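Local coordinates for putative chemotaxis protein (Desulfovibrio vulgaris str. Hildenborough, PDB 3H4Y) that is of unconfirmed function but, as a putative CheX-family chemotaxis protein, probably dephosphorylates phosphorylated CheY, the chemotaxis response regulator, at residues N5-A10 against P136-P141. Numbering follows the deposited sequence.
Sequences NGIEVA and PIMAIP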
ATOM      1  N   ASN A   5       8.542  24.179   7.011  1.00 25.84           N
ATOM      2  CA  ASN A   5       9.653  24.219   6.061  1.00 24.51           C
ATOM      3  C   ASN A   5       9.143  24.562   4.648  1.00 24.43           C
ATOM      4  O   ASN A   5       9.611  23.994   3.649  1.00 22.07           O
ATOM      5  CB  ASN A   5      10.369  22.849   6.062  1.00 25.35           C
ATOM      6  CG  ASN A   5      11.700  22.857   5.296  1.00 23.99           C
ATOM      7  OD1 ASN A   5      12.382  23.885   5.202  1.00 22.74           O
ATOM      8  ND2 ASN A   5      12.063  21.701   4.742  1.00 19.49           N
ATOM      9  N   GLY A   6       8.166  25.479   4.595  1.00 24.03           N
ATOM     10  CA  GLY A   6       7.572  25.947   3.337  1.00 24.50           C
ATOM     11  C   GLY A   6       6.629  24.983   2.633  1.00 24.43           C
ATOM     12  O   GLY A   6       6.263  25.223   1.479  1.00 23.99           O
ATOM     13  N   ILE A   7       6.239  23.897   3.308  1.00 22.62           N
ATOM     14  CA  ILE A   7       5.396  22.871   2.701  1.00 21.85           C
ATOM     15  C   ILE A   7       4.015  22.972   3.324  1.00 21.97           C
ATOM     16  O   ILE A   7       3.749  22.389   4.383  1.00 18.74           O
ATOM     17  CB  ILE A   7       5.998  21.473   2.910  1.00 23.36           C
ATOM     18  CG1 ILE A   7       7.408  21.422   2.318  1.00 22.89           C
ATOM     19  CG2 ILE A   7       5.125  20.391   2.259  1.00 21.28           C
ATOM     20  CD1 ILE A   7       8.201  20.247   2.810  1.00 26.47           C
ATOM     21  N   GLU A   8       3.153  23.754   2.675  1.00 18.88           N
ATOM     22  CA  GLU A   8       1.786  23.996   3.163  1.00 18.77           C
ATOM     23  C   GLU A   8       0.936  22.739   3.336  1.00 13.94           C
ATOM     24  O   GLU A   8       0.166  22.667   4.303  1.00 13.23           O
ATOM     25  CB  GLU A   8       1.030  24.970   2.262  1.00 22.04           C
ATOM     26  CG  GLU A   8       1.418  26.418   2.488  1.00 29.85           C
ATOM     27  CD  GLU A   8       1.106  26.857   3.904  1.00 37.98           C
ATOM     28  OE1 GLU A   8      -0.091  26.852   4.276  1.00 41.07           O
ATOM     29  OE2 GLU A   8       2.062  27.194   4.642  1.00 42.12           O
ATOM     30  N   VAL A   9       1.066  21.768   2.435  1.00 14.39           N
ATOM     31  CA  VAL A   9       0.326  20.518   2.600  1.00 15.57           C
ATOM     32  C   VAL A   9       0.742  19.705   3.846  1.00 13.95           C
ATOM     33  O   VAL A   9       0.042  18.781   4.231  1.00 12.45           O
ATOM     34  CB  VAL A   9       0.359  19.608   1.363  1.00 17.75           C
ATOM     35  CG1 VAL A   9      -0.353  20.287   0.205  1.00 17.94           C
ATOM     36  CG2 VAL A   9       1.797  19.186   0.990  1.00 17.90           C
ATOM     37  N   ALA A  10       1.859  20.043   4.483  1.00 12.73           N
ATOM     38  CA  ALA A  10       2.247  19.339   5.698  1.00 11.91           C
ATOM     39  C   ALA A  10       1.285  19.659   6.843  1.00 12.33           C
ATOM     40  O   ALA A  10       1.115  18.864   7.745  1.00 12.53           O
ATOM     41  CB  ALA A  10       3.675  19.685   6.096  1.00 12.70           C
ATOM     42  N   PRO A 136       7.443  14.678  -6.510  1.00 13.47           N
ATOM     43  CA  PRO A 136       8.211  14.480  -5.295  1.00 13.58           C
ATOM     44  C   PRO A 136       7.241  14.003  -4.217  1.00 11.34           C
ATOM     45  O   PRO A 136       6.037  14.287  -4.264  1.00 13.64           O
ATOM     46  CB  PRO A 136       8.698  15.887  -4.939  1.00 14.19           C
ATOM     47  CG  PRO A 136       8.467  16.723  -6.134  1.00 19.25           C
ATOM     48  CD  PRO A 136       7.369  16.097  -6.892  1.00 17.95           C
ATOM     49  N   ILE A 137       7.791  13.346  -3.223  1.00  9.68           N
ATOM     50  CA  ILE A 137       7.006  12.774  -2.132  1.00 10.55           C
ATOM     51  C   ILE A 137       7.280  13.577  -0.860  1.00 10.42           C
ATOM     52  O   ILE A 137       8.431  13.838  -0.565  1.00 12.26           O
ATOM     53  CB  ILE A 137       7.424  11.311  -1.949  1.00  9.83           C
ATOM     54  CG1 ILE A 137       6.972  10.470  -3.156  1.00  9.93           C
ATOM     55  CG2 ILE A 137       6.817  10.705  -0.643  1.00 10.73           C
ATOM     56  CD1 ILE A 137       7.795   9.158  -3.304  1.00 15.43           C
HETATM   57  N   MSE A 138       6.229  13.968  -0.147  1.00 10.24           N
HETATM   58  CA  MSE A 138       6.336  14.662   1.163  1.00 10.78           C
HETATM   59  C   MSE A 138       6.572  13.612   2.246  1.00  9.94           C
HETATM   60  O   MSE A 138       5.918  12.552   2.265  1.00 11.71           O
HETATM   61  CB  MSE A 138       5.053  15.433   1.513  1.00 12.77           C
HETATM   62  CG  MSE A 138       5.103  16.235   2.840  1.00 14.02           C
HETATM   63 SE   MSE A 138       3.303  16.415   3.601  0.75 15.17          SE
HETATM   64  CE  MSE A 138       3.129  14.630   4.334  1.00 23.05           C
ATOM     65  N   ALA A 139       7.519  13.883   3.136  1.00  9.95           N
ATOM     66  CA  ALA A 139       7.718  13.060   4.308  1.00  9.89           C
ATOM     67  C   ALA A 139       7.835  13.944   5.538  1.00 11.64           C
ATOM     68  O   ALA A 139       8.406  15.041   5.481  1.00 11.91           O
ATOM     69  CB  ALA A 139       8.941  12.217   4.170  1.00 10.36           C
ATOM     70  N   ILE A 140       7.283  13.459   6.653  1.00 10.47           N
ATOM     71  CA  ILE A 140       7.369  14.169   7.939  1.00  9.84           C
ATOM     72  C   ILE A 140       7.721  13.114   8.977  1.00  9.55           C
ATOM     73  O   ILE A 140       6.928  12.173   9.218  1.00  9.50           O
ATOM     74  CB  ILE A 140       6.057  14.890   8.359  1.00  9.69           C
ATOM     75  CG1 ILE A 140       5.473  15.761   7.236  1.00 11.50           C
ATOM     76  CG2 ILE A 140       6.269  15.728   9.682  1.00 11.59           C
ATOM     77  CD1 ILE A 140       4.021  16.121   7.472  1.00 14.20           C
ATOM     78  N   PRO A 141       8.921  13.234   9.556  1.00  8.97           N
ATOM     79  CA  PRO A 141       9.220  12.334  10.665  1.00 10.21           C
ATOM     80  C   PRO A 141       8.508  12.822  11.938  1.00 10.16           C
ATOM     81  O   PRO A 141       8.327  14.026  12.142  1.00  9.49           O
ATOM     82  CB  PRO A 141      10.722  12.467  10.820  1.00 13.09           C
ATOM     83  CG  PRO A 141      11.031  13.900  10.387  1.00 14.81           C
ATOM     84  CD  PRO A 141       9.992  14.223   9.307  1.00  7.81           C
TER
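Met138, deposited as selenomethionine, meets Ile7, Val9 and Ala10 through different parts of one side chain. Its SE comes closest to backbone, 3.7 Å from CA of Ala10, and lies 4.1 Å from CG2 of Val9, the two side chains running antiparallel past each other. Nearer the strand, CG of Met138 stands 4.2 Å from CG2 of Ile7, the two chains passing at a slant. CG of Met138 is anti to the backbone N (chi1 -178°) and the next torsion is roughly extended, which carries SE away from the strand to the loop; the bend at chi3 (77°) then turns CE aside. Two residues along the strand, Ile140 adds a second point of contact, its CD1 3.8 Å from CB of Ala10. Every side-chain-to-side-chain contact is apolar. The nearest CA pair, Ala10 and Ile140, is 7.6 Å apart, and the gap is bridged by side chains reaching from the strand, SE of Met138 as far as the loop backbone.

The loop is shaped by a type I turn from Ile7 to Ala10, closed by Ala10 N donating to Ile7 O at 3.0 Å; the turn sets Ile7 beside CG and Val9 and Ala10 beside SE. Outside the pair, Val9 and Met138 both touch Phe153, and Pro34 packs on Ile7 and Ala10. The contact thus lays the loop leading into helix 10-25 against one face of the antiparallel sheet, on strand 137-144 between its neighbours 30-37 and 147-155, while Phe13 of the helix continues the apolar cover over Met138 and Ile140.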